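Local coordinates for RND efflux system, outer membrane lipoprotein, NodT family (Burkholderia mallei, PDB 6U94) that probably acts as the outer membrane channel component of an RND-type efflux system, passing substrates out of the cell, at residues A[55-66]-A[163-174]; A[336-344]-A[353-364]. All blocks are in the same frame, centred on the assembly; numbering follows the deposited sequence.

Two contacts, one in each of the two sequence regions of the outer membrane efflux protein family, join pieces of this mostly helical protein. In contact 1, helix 56-67 near the N-terminal end of the ordered chain lies against the long helix 156-203; in contact 2, the loop 336-344 folds onto 353-364, which spans the short helix 355-359 and the first residues of the long helix 362-415. They follow one another along the chain without interleaving. Their centres are 41 Å apart, with nearest atoms about 20 Å apart. Contact 1 thus fastens an N-terminal helix to a long helix in the buried middle of the molecule, whereas contact 2, 36 Å from the chain centre and partly buried, packs a peripheral loop at the start of another long helix.

Contact 1 of 2, residues A[55-66]-A[163-174]; sequences DAQLQQLVALAL and HISLVAEVANTY
The ring of Y174 lies among L61, L58, Q57 and D55, at one end of an apolar helix-helix interface in this mainly helical member of the outer membrane factor family. Helices 56-66 and 163-174 run roughly antiparallel, 141° between their directions, with axes 9.4 Å apart. Y174 CG is anti to the backbone N (chi1 178°), which carries the ring toward the N-terminal end of helix 56-66. Followed outward, Y174 CB touches the methyls L61 CD1 and L58 CD1. L61 CD1 then lies over one ring face near CG and CD1, a CH-pi contact 3.9 Å from the centroid, while L58 CD1 approaches CD2 obliquely, with L58 CB close by. At CE2 the neighbour is D55 OD2, which also caps the helix by accepting from L58 N; D55 OD1 is salt-bridged to R264. The buried OH finds no hydrogen-bond partner and rests 3.4 Å from Q57 CG. Farther along, V170 splits its methyls: CG1 meets L61 CB and V62 CG2, and CG2 reaches A65 CB at 3.8 Å. V62 CG1 packs on V167 CG2. L166 CD2 lies beside A65 O, which accepts from R70. At the far end L66 CD2 sits over the H163 ring face, 4.3 Å from its centroid.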
loop_
_atom_site.group_PDB
_atom_site.type_symbol
_atom_site.label_atom_id
_atom_site.label_comp_id
_atom_site.label_asym_id
_atom_site.label_seq_id
_atom_site.Cartn_x
_atom_site.Cartn_y
_atom_site.Cartn_z
ATOM N N ASP A 55 -7.700 13.808 3.224
ATOM C CA ASP A 55 -6.844 14.967 3.451
ATOM C C ASP A 55 -6.988 15.969 2.311
ATOM O O ASP A 55 -6.924 15.602 1.133
ATOM C CB ASP A 55 -5.389 14.529 3.596
ATOM C CG ASP A 55 -4.473 15.669 3.984
ATOM O OD1 ASP A 55 -4.700 16.274 5.054
ATOM O OD2 ASP A 55 -3.526 15.957 3.225
ATOM N N ALA A 56 -7.181 17.242 2.671
ATOM C CA ALA A 56 -7.412 18.273 1.664
ATOM C C ALA A 56 -6.208 18.431 0.745
ATOM O O ALA A 56 -6.362 18.556 -0.475
ATOM C CB ALA A 56 -7.747 19.601 2.346
ATOM N N GLN A 57 -4.999 18.432 1.312
ATOM C CA GLN A 57 -3.803 18.556 0.484
ATOM C C GLN A 57 -3.657 17.362 -0.451
ATOM O O GLN A 57 -3.323 17.522 -1.631
ATOM C CB GLN A 57 -2.563 18.701 1.366
ATOM C CG GLN A 57 -1.279 18.902 0.585
ATOM C CD GLN A 57 -1.336 20.122 -0.318
ATOM O OE1 GLN A 57 -1.392 21.257 0.156
ATOM N NE2 GLN A 57 -1.329 19.892 -1.627
ATOM N N LEU A 58 -3.908 16.153 0.061
ATOM C CA LEU A 58 -3.858 14.964 -0.784
ATOM C C LEU A 58 -4.897 15.038 -1.897
ATOM O O LEU A 58 -4.621 14.657 -3.041
ATOM C CB LEU A 58 -4.061 13.711 0.066
ATOM C CG LEU A 58 -4.155 12.390 -0.704
ATOM C CD1 LEU A 58 -2.900 12.154 -1.526
ATOM C CD2 LEU A 58 -4.397 11.234 0.243
ATOM N N GLN A 59 -6.096 15.537 -1.581
ATOM C CA GLN A 59 -7.123 15.694 -2.606
ATOM C C GLN A 59 -6.668 16.649 -3.700
ATOM O O GLN A 59 -6.993 16.456 -4.878
ATOM C CB GLN A 59 -8.426 16.189 -1.977
ATOM C CG GLN A 59 -9.201 15.136 -1.208
ATOM C CD GLN A 59 -10.615 15.583 -0.883
ATOM O OE1 GLN A 59 -10.950 16.761 -1.015
ATOM N NE2 GLN A 59 -11.454 14.642 -0.466
ATOM N N GLN A 60 -5.919 17.688 -3.330
ATOM C CA GLN A 60 -5.444 18.649 -4.321
ATOM C C GLN A 60 -4.448 18.008 -5.279
ATOM O O GLN A 60 -4.496 18.254 -6.490
ATOM C CB GLN A 60 -4.818 19.855 -3.621
ATOM C CG GLN A 60 -4.239 20.893 -4.565
ATOM C CD GLN A 60 -3.666 22.092 -3.834
ATOM O OE1 GLN A 60 -3.663 22.141 -2.603
ATOM N NE2 GLN A 60 -3.180 23.070 -4.590
ATOM N N LEU A 61 -3.544 17.176 -4.757
ATOM C CA LEU A 61 -2.534 16.549 -5.603
ATOM C C LEU A 61 -3.166 15.596 -6.610
ATOM O O LEU A 61 -2.771 15.569 -7.783
ATOM C CB LEU A 61 -1.515 15.814 -4.733
ATOM C CG LEU A 61 -0.677 16.715 -3.828
ATOM C CD1 LEU A 61 -0.154 15.934 -2.637
ATOM C CD2 LEU A 61 0.468 17.338 -4.615
ATOM N N VAL A 62 -4.147 14.804 -6.172
ATOM C CA VAL A 62 -4.801 13.853 -7.067
ATOM C C VAL A 62 -5.554 14.587 -8.170
ATOM O O VAL A 62 -5.521 14.184 -9.340
ATOM C CB VAL A 62 -5.727 12.923 -6.262
ATOM C CG1 VAL A 62 -6.632 12.130 -7.189
ATOM C CG2 VAL A 62 -4.900 11.986 -5.407
ATOM N N ALA A 63 -6.232 15.682 -7.819
ATOM C CA ALA A 63 -6.972 16.442 -8.820
ATOM C C ALA A 63 -6.040 17.007 -9.884
ATOM O O ALA A 63 -6.387 17.036 -11.071
ATOM C CB ALA A 63 -7.767 17.560 -8.147
ATOM N N LEU A 64 -4.851 17.459 -9.480
ATOM C CA LEU A 64 -3.897 17.979 -10.454
ATOM C C LEU A 64 -3.346 16.863 -11.330
ATOM O O LEU A 64 -3.118 17.062 -12.530
ATOM C CB LEU A 64 -2.762 18.717 -9.742
ATOM C CG LEU A 64 -3.145 19.908 -8.861
ATOM C CD1 LEU A 64 -1.906 20.690 -8.437
ATOM C CD2 LEU A 64 -4.150 20.813 -9.563
ATOM N N ALA A 65 -3.126 15.682 -10.751
ATOM C CA ALA A 65 -2.655 14.551 -11.543
ATOM C C ALA A 65 -3.696 14.132 -12.574
ATOM O O ALA A 65 -3.350 13.783 -13.709
ATOM C CB ALA A 65 -2.302 13.379 -10.627
ATOM N N LEU A 66 -4.977 14.165 -12.199
ATOM C CA LEU A 66 -6.031 13.824 -13.147
ATOM C C LEU A 66 -6.224 14.925 -14.186
ATOM O O LEU A 66 -6.431 14.636 -15.371
ATOM C CB LEU A 66 -7.338 13.552 -12.405
ATOM C CG LEU A 66 -7.427 12.224 -11.660
ATOM C CD1 LEU A 66 -8.779 12.078 -10.979
ATOM C CD2 LEU A 66 -7.174 11.067 -12.612
ATOM N N HIS A 163 -6.450 5.439 -14.425
ATOM C CA HIS A 163 -6.897 6.395 -13.414
ATOM C C HIS A 163 -6.745 5.825 -12.007
ATOM O O HIS A 163 -6.290 6.520 -11.090
ATOM C CB HIS A 163 -8.354 6.785 -13.668
ATOM C CG HIS A 163 -8.542 7.730 -14.812
ATOM N ND1 HIS A 163 -7.493 8.197 -15.576
ATOM C CD2 HIS A 163 -9.659 8.305 -15.317
ATOM C CE1 HIS A 163 -7.956 9.015 -16.504
ATOM N NE2 HIS A 163 -9.267 9.098 -16.368
ATOM N N ILE A 164 -7.127 4.561 -11.818
ATOM C CA ILE A 164 -7.015 3.933 -10.507
ATOM C C ILE A 164 -5.555 3.877 -10.070
ATOM O O ILE A 164 -5.218 4.206 -8.927
ATOM C CB ILE A 164 -7.661 2.536 -10.532
ATOM C CG1 ILE A 164 -9.186 2.651 -10.525
ATOM C CG2 ILE A 164 -7.184 1.701 -9.371
ATOM C CD1 ILE A 164 -9.894 1.312 -10.481
ATOM N N SER A 165 -4.666 3.471 -10.982
ATOM C CA SER A 165 -3.242 3.435 -10.664
ATOM C C SER A 165 -2.718 4.825 -10.329
ATOM O O SER A 165 -1.983 5.003 -9.349
ATOM C CB SER A 165 -2.449 2.845 -11.833
ATOM O OG SER A 165 -2.914 1.553 -12.182
ATOM N N LEU A 166 -3.097 5.824 -11.127
ATOM C CA LEU A 166 -2.589 7.175 -10.921
ATOM C C LEU A 166 -3.069 7.746 -9.592
ATOM O O LEU A 166 -2.280 8.319 -8.832
ATOM C CB LEU A 166 -3.014 8.074 -12.081
ATOM C CG LEU A 166 -2.470 9.502 -12.097
ATOM C CD1 LEU A 166 -0.952 9.498 -12.097
ATOM C CD2 LEU A 166 -3.001 10.250 -13.320
ATOM N N VAL A 167 -4.365 7.603 -9.299
ATOM C CA VAL A 167 -4.909 8.089 -8.031
ATOM C C VAL A 167 -4.189 7.432 -6.863
ATOM O O VAL A 167 -3.784 8.097 -5.903
ATOM C CB VAL A 167 -6.426 7.839 -7.967
ATOM C CG1 VAL A 167 -6.937 7.982 -6.541
ATOM C CG2 VAL A 167 -7.164 8.793 -8.898
ATOM N N ALA A 168 -4.009 6.113 -6.936
ATOM C CA ALA A 168 -3.393 5.385 -5.834
ATOM C C ALA A 168 -1.914 5.721 -5.699
ATOM O O ALA A 168 -1.404 5.858 -4.581
ATOM C CB ALA A 168 -3.584 3.887 -6.034
ATOM N N GLU A 169 -1.208 5.855 -6.824
ATOM C CA GLU A 169 0.225 6.116 -6.760
ATOM C C GLU A 169 0.517 7.512 -6.228
ATOM O O GLU A 169 1.529 7.715 -5.548
ATOM C CB GLU A 169 0.860 5.926 -8.137
ATOM C CG GLU A 169 2.347 5.614 -8.082
ATOM C CD GLU A 169 2.641 4.296 -7.384
ATOM O OE1 GLU A 169 2.097 3.255 -7.811
ATOM O OE2 GLU A 169 3.411 4.298 -6.402
ATOM N N VAL A 170 -0.350 8.484 -6.521
ATOM C CA VAL A 170 -0.195 9.812 -5.933
ATOM C C VAL A 170 -0.383 9.747 -4.422
ATOM O O VAL A 170 0.353 10.387 -3.661
ATOM C CB VAL A 170 -1.179 10.805 -6.581
ATOM C CG1 VAL A 170 -1.174 12.128 -5.830
ATOM C CG2 VAL A 170 -0.830 11.021 -8.049
ATOM N N ALA A 171 -1.365 8.965 -3.965
ATOM C CA ALA A 171 -1.638 8.872 -2.534
ATOM C C ALA A 171 -0.500 8.170 -1.803
ATOM O O ALA A 171 -0.045 8.636 -0.752
ATOM C CB ALA A 171 -2.961 8.146 -2.295
ATOM N N ASN A 172 -0.028 7.045 -2.344
ATOM C CA ASN A 172 1.046 6.315 -1.680
ATOM C C ASN A 172 2.344 7.108 -1.670
ATOM O O ASN A 172 3.162 6.940 -0.758
ATOM C CB ASN A 172 1.263 4.961 -2.351
ATOM C CG ASN A 172 2.232 4.079 -1.583
ATOM O OD1 ASN A 172 1.875 3.498 -0.557
ATOM N ND2 ASN A 172 3.461 3.972 -2.075
ATOM N N THR A 173 2.552 7.973 -2.664
ATOM C CA THR A 173 3.776 8.767 -2.710
ATOM C C THR A 173 3.736 9.919 -1.712
ATOM O O THR A 173 4.744 10.212 -1.059
ATOM C CB THR A 173 4.008 9.293 -4.127
ATOM O OG1 THR A 173 4.080 8.187 -5.031
ATOM C CG2 THR A 173 5.307 10.073 -4.207
ATOM N N TYR A 174 2.587 10.587 -1.586
ATOM C CA TYR A 174 2.472 11.675 -0.619
ATOM C C TYR A 174 2.463 11.140 0.807
ATOM O O TYR A 174 3.029 11.764 1.713
ATOM C CB TYR A 174 1.212 12.494 -0.898
ATOM C CG TYR A 174 0.976 13.627 0.079
ATOM C CD1 TYR A 174 1.799 14.744 0.092
ATOM C CD2 TYR A 174 -0.084 13.584 0.978
ATOM C CE1 TYR A 174 1.582 15.785 0.978
ATOM C CE2 TYR A 174 -0.309 14.620 1.869
ATOM C CZ TYR A 174 0.526 15.717 1.865
ATOM O OH TYR A 174 0.302 16.747 2.750
#

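Contact 2 of 2, residues A[336-344]-A[353-364]; sequences VPQLTLPIF and LDLATVRRDINV
L339 and L355 cross at a slant, with CG of L339 3.7 Å from L355 CD2. CG of L339 lies anti to its carbonyl carbon (chi1 -64°), and from there CD1 runs in against the backbone where the second segment enters its short helix, 3.4 Å from L355 N and equally near the carbonyl carbon of D354. The same methyl goes on to V358 CG2, while CD2 stays beside L355 CD2. L355 sends its other methyl, CD1, to the carbonyl oxygen of P337. Next to it, R359 reaches back along an extended chain and crosses the proline at about a right angle: NH2 meets P337 CG at 3.4 Å, at the edge of the guanidinium and near its plane. L355 CD2 lies over one guanidinium face, and NE is salt-bridged to E368 on the long helix.

In this outer membrane factor family member the loop 336-344 packs against the short helix 355-359 and the start of the long helix that follows, each opened by an aspartate N-cap: D354 accepts from T357 N, and D361 OD1 accepts from V364 N at 2.9 Å and more weakly from N363 N.

Beyond this, I343 CD1 meets V358 CG1 at 3.7 Å, and CG2 of I343 lies over one face of the adjacent F344 ring. F344 and V364 approach from opposite directions, CZ coming within 3.4 Å of V364 CG2. The F344 ring is turned 52° from the carboxylate plane of D361, whose OD2 comes obliquely to CZ at 3.5 Å. With CG anti to the backbone N (chi1 176°), the D361 carboxylate stands between the helix start and the F344 ring, OD2 being the nearer oxygen to CZ. F306 of helix 299-306 touches both I343 and V364.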
loop_
_atom_site.group_PDB
_atom_site.type_symbol
_atom_site.label_atom_id
_atom_site.label_comp_id
_atom_site.label_asym_id
_atom_site.label_seq_id
_atom_site.Cartn_x
_atom_site.Cartn_y
_atom_site.Cartn_z
ATOM N N VAL A 336 -19.716 -22.134 -4.506
ATOM C CA VAL A 336 -20.298 -23.199 -5.318
ATOM C C VAL A 336 -20.955 -22.603 -6.560
ATOM O O VAL A 336 -22.048 -22.026 -6.472
ATOM C CB VAL A 336 -21.304 -24.027 -4.506
ATOM C CG1 VAL A 336 -21.925 -25.119 -5.379
ATOM C CG2 VAL A 336 -20.623 -24.630 -3.285
ATOM N N PRO A 337 -20.328 -22.707 -7.728
ATOM C CA PRO A 337 -21.017 -22.302 -8.959
ATOM C C PRO A 337 -22.134 -23.271 -9.316
ATOM O O PRO A 337 -22.007 -24.486 -9.152
ATOM C CB PRO A 337 -19.902 -22.313 -10.011
ATOM C CG PRO A 337 -18.870 -23.235 -9.461
ATOM C CD PRO A 337 -18.925 -23.079 -7.970
ATOM N N GLN A 338 -23.243 -22.713 -9.797
ATOM C CA GLN A 338 -24.391 -23.494 -10.230
ATOM C C GLN A 338 -25.011 -22.831 -11.452
ATOM O O GLN A 338 -25.096 -21.602 -11.526
ATOM C CB GLN A 338 -25.435 -23.622 -9.116
ATOM C CG GLN A 338 -26.605 -24.530 -9.456
ATOM C CD GLN A 338 -27.737 -24.428 -8.449
ATOM O OE1 GLN A 338 -28.100 -23.335 -8.010
ATOM N NE2 GLN A 338 -28.299 -25.571 -8.076
ATOM N N LEU A 339 -25.453 -23.648 -12.402
ATOM C CA LEU A 339 -26.047 -23.153 -13.638
ATOM C C LEU A 339 -27.566 -23.192 -13.511
ATOM O O LEU A 339 -28.168 -24.270 -13.469
ATOM C CB LEU A 339 -25.568 -23.972 -14.833
ATOM C CG LEU A 339 -24.069 -23.879 -15.120
ATOM C CD1 LEU A 339 -23.685 -24.822 -16.240
ATOM C CD2 LEU A 339 -23.676 -22.452 -15.462
ATOM N N THR A 340 -28.178 -22.010 -13.433
ATOM C CA THR A 340 -29.625 -21.867 -13.438
ATOM C C THR A 340 -30.137 -21.060 -14.618
ATOM O O THR A 340 -31.313 -21.184 -14.971
ATOM C CB THR A 340 -30.107 -21.194 -12.144
ATOM O OG1 THR A 340 -29.657 -19.833 -12.124
ATOM C CG2 THR A 340 -29.559 -21.927 -10.924
ATOM N N LEU A 341 -29.300 -20.235 -15.223
ATOM C CA LEU A 341 -29.642 -19.525 -16.426
ATOM C C LEU A 341 -28.681 -19.926 -17.533
ATOM O O LEU A 341 -27.478 -20.060 -17.284
ATOM C CB LEU A 341 -29.573 -18.013 -16.208
ATOM C CG LEU A 341 -30.698 -17.383 -15.400
ATOM C CD1 LEU A 341 -30.253 -16.045 -14.835
ATOM C CD2 LEU A 341 -31.894 -17.219 -16.309
ATOM N N PRO A 342 -29.175 -20.153 -18.747
ATOM C CA PRO A 342 -28.271 -20.485 -19.854
ATOM C C PRO A 342 -27.312 -19.336 -20.124
ATOM O O PRO A 342 -27.722 -18.188 -20.313
ATOM C CB PRO A 342 -29.221 -20.723 -21.035
ATOM C CG PRO A 342 -30.543 -21.026 -20.402
ATOM C CD PRO A 342 -30.590 -20.201 -19.153
ATOM N N ILE A 343 -26.019 -19.652 -20.130
ATOM C CA ILE A 343 -25.034 -18.617 -20.412
ATOM C C ILE A 343 -25.017 -18.287 -21.898
ATOM O O ILE A 343 -24.813 -17.129 -22.280
ATOM C CB ILE A 343 -23.654 -19.053 -19.892
ATOM C CG1 ILE A 343 -23.673 -19.087 -18.361
ATOM C CG2 ILE A 343 -22.564 -18.125 -20.392
ATOM C CD1 ILE A 343 -22.379 -19.561 -17.734
ATOM N N PHE A 344 -25.263 -19.271 -22.754
ATOM C CA PHE A 344 -25.231 -19.079 -24.194
ATOM C C PHE A 344 -26.619 -19.269 -24.792
ATOM O O PHE A 344 -27.365 -20.167 -24.386
ATOM C CB PHE A 344 -24.250 -20.047 -24.852
ATOM C CG PHE A 344 -22.828 -19.833 -24.440
ATOM C CD1 PHE A 344 -22.080 -18.806 -24.993
ATOM C CD2 PHE A 344 -22.237 -20.653 -23.492
ATOM C CE1 PHE A 344 -20.766 -18.603 -24.611
ATOM C CE2 PHE A 344 -20.926 -20.456 -23.106
ATOM C CZ PHE A 344 -20.189 -19.430 -23.669
ATOM N N LEU A 353 -26.545 -26.386 -19.063
ATOM C CA LEU A 353 -26.728 -26.655 -17.644
ATOM C C LEU A 353 -25.663 -27.583 -17.077
ATOM O O LEU A 353 -25.806 -28.056 -15.944
ATOM C CB LEU A 353 -28.124 -27.233 -17.396
ATOM C CG LEU A 353 -29.291 -26.407 -17.943
ATOM C CD1 LEU A 353 -30.613 -26.963 -17.439
ATOM C CD2 LEU A 353 -29.148 -24.929 -17.587
ATOM N N ASP A 354 -24.600 -27.854 -17.830
ATOM C CA ASP A 354 -23.484 -28.669 -17.367
ATOM C C ASP A 354 -22.266 -27.771 -17.209
ATOM O O ASP A 354 -21.799 -27.178 -18.187
ATOM C CB ASP A 354 -23.187 -29.812 -18.338
ATOM C CG ASP A 354 -22.206 -30.817 -17.766
ATOM O OD1 ASP A 354 -22.647 -31.724 -17.030
ATOM O OD2 ASP A 354 -20.993 -30.693 -18.037
ATOM N N LEU A 355 -21.762 -27.664 -15.978
ATOM C CA LEU A 355 -20.634 -26.778 -15.710
ATOM C C LEU A 355 -19.402 -27.180 -16.509
ATOM O O LEU A 355 -18.687 -26.319 -17.035
ATOM C CB LEU A 355 -20.323 -26.767 -14.213
ATOM C CG LEU A 355 -21.171 -25.824 -13.360
ATOM C CD1 LEU A 355 -21.043 -26.181 -11.889
ATOM C CD2 LEU A 355 -20.743 -24.384 -13.602
ATOM N N ALA A 356 -19.140 -28.485 -16.619
ATOM C CA ALA A 356 -17.927 -28.943 -17.289
ATOM C C ALA A 356 -17.895 -28.505 -18.748
ATOM O O ALA A 356 -16.848 -28.085 -19.255
ATOM C CB ALA A 356 -17.810 -30.463 -17.183
ATOM N N THR A 357 -19.037 -28.580 -19.435
ATOM C CA THR A 357 -19.069 -28.213 -20.847
ATOM C C THR A 357 -18.990 -26.702 -21.029
ATOM O O THR A 357 -18.370 -26.218 -21.982
ATOM C CB THR A 357 -20.330 -28.768 -21.513
ATOM O OG1 THR A 357 -21.484 -28.090 -21.002
ATOM C CG2 THR A 357 -20.474 -30.249 -21.233
ATOM N N VAL A 358 -19.613 -25.940 -20.126
ATOM C CA VAL A 358 -19.562 -24.485 -20.222
ATOM C C VAL A 358 -18.157 -23.973 -19.911
ATOM O O VAL A 358 -17.747 -22.917 -20.408
ATOM C CB VAL A 358 -20.624 -23.861 -19.294
ATOM C CG1 VAL A 358 -20.555 -22.349 -19.324
ATOM C CG2 VAL A 358 -22.014 -24.323 -19.701
ATOM N N ARG A 359 -17.391 -24.709 -19.107
ATOM C CA ARG A 359 -16.033 -24.284 -18.796
ATOM C C ARG A 359 -15.068 -24.501 -19.953
ATOM O O ARG A 359 -13.972 -23.933 -19.940
ATOM C CB ARG A 359 -15.517 -25.011 -17.552
ATOM C CG ARG A 359 -16.160 -24.549 -16.257
ATOM C CD ARG A 359 -15.256 -24.837 -15.070
ATOM N NE ARG A 359 -15.865 -24.423 -13.810
ATOM C CZ ARG A 359 -16.485 -25.253 -12.978
ATOM N NH1 ARG A 359 -16.567 -26.544 -13.270
ATOM N NH2 ARG A 359 -17.015 -24.794 -11.854
ATOM N N ARG A 360 -15.443 -25.307 -20.950
ATOM C CA ARG A 360 -14.591 -25.469 -22.121
ATOM C C ARG A 360 -14.577 -24.234 -23.010
ATOM O O ARG A 360 -13.710 -24.132 -23.885
ATOM C CB ARG A 360 -15.022 -26.691 -22.928
ATOM C CG ARG A 360 -14.479 -27.998 -22.378
ATOM C CD ARG A 360 -14.638 -29.142 -23.369
ATOM N NE ARG A 360 -15.972 -29.732 -23.331
ATOM C CZ ARG A 360 -16.361 -30.635 -22.436
ATOM N NH1 ARG A 360 -15.520 -31.048 -21.496
ATOM N NH2 ARG A 360 -17.591 -31.127 -22.476
ATOM N N ASP A 361 -15.506 -23.302 -22.814
ATOM C CA ASP A 361 -15.440 -22.016 -23.489
ATOM C C ASP A 361 -14.396 -21.143 -22.803
ATOM O O ASP A 361 -14.380 -21.029 -21.572
ATOM C CB ASP A 361 -16.809 -21.333 -23.486
ATOM C CG ASP A 361 -16.774 -19.945 -24.100
ATOM O OD1 ASP A 361 -16.370 -18.994 -23.402
ATOM O OD2 ASP A 361 -17.135 -19.808 -25.289
ATOM N N ILE A 362 -13.522 -20.531 -23.604
ATOM C CA ILE A 362 -12.383 -19.809 -23.049
ATOM C C ILE A 362 -12.829 -18.541 -22.334
ATOM O O ILE A 362 -12.216 -18.134 -21.338
ATOM C CB ILE A 362 -11.364 -19.509 -24.163
ATOM C CG1 ILE A 362 -10.942 -20.809 -24.850
ATOM C CG2 ILE A 362 -10.149 -18.782 -23.606
ATOM C CD1 ILE A 362 -10.472 -21.888 -23.890
ATOM N N ASN A 363 -13.899 -17.902 -22.810
ATOM C CA ASN A 363 -14.351 -16.665 -22.184
ATOM C C ASN A 363 -15.111 -16.915 -20.888
ATOM O O ASN A 363 -15.137 -16.039 -20.017
ATOM C CB ASN A 363 -15.220 -15.866 -23.157
ATOM C CG ASN A 363 -14.473 -15.479 -24.413
ATOM O OD1 ASN A 363 -13.562 -14.650 -24.378
ATOM N ND2 ASN A 363 -14.855 -16.079 -25.535
ATOM N N VAL A 364 -15.731 -18.086 -20.738
ATOM C CA VAL A 364 -16.392 -18.414 -19.479
ATOM C C VAL A 364 -15.369 -18.831 -18.429
ATOM O O VAL A 364 -15.435 -18.397 -17.272
ATOM C CB VAL A 364 -17.452 -19.508 -19.700
ATOM C CG1 VAL A 364 -18.090 -19.893 -18.383
ATOM C CG2 VAL A 364 -18.512 -19.037 -20.686
#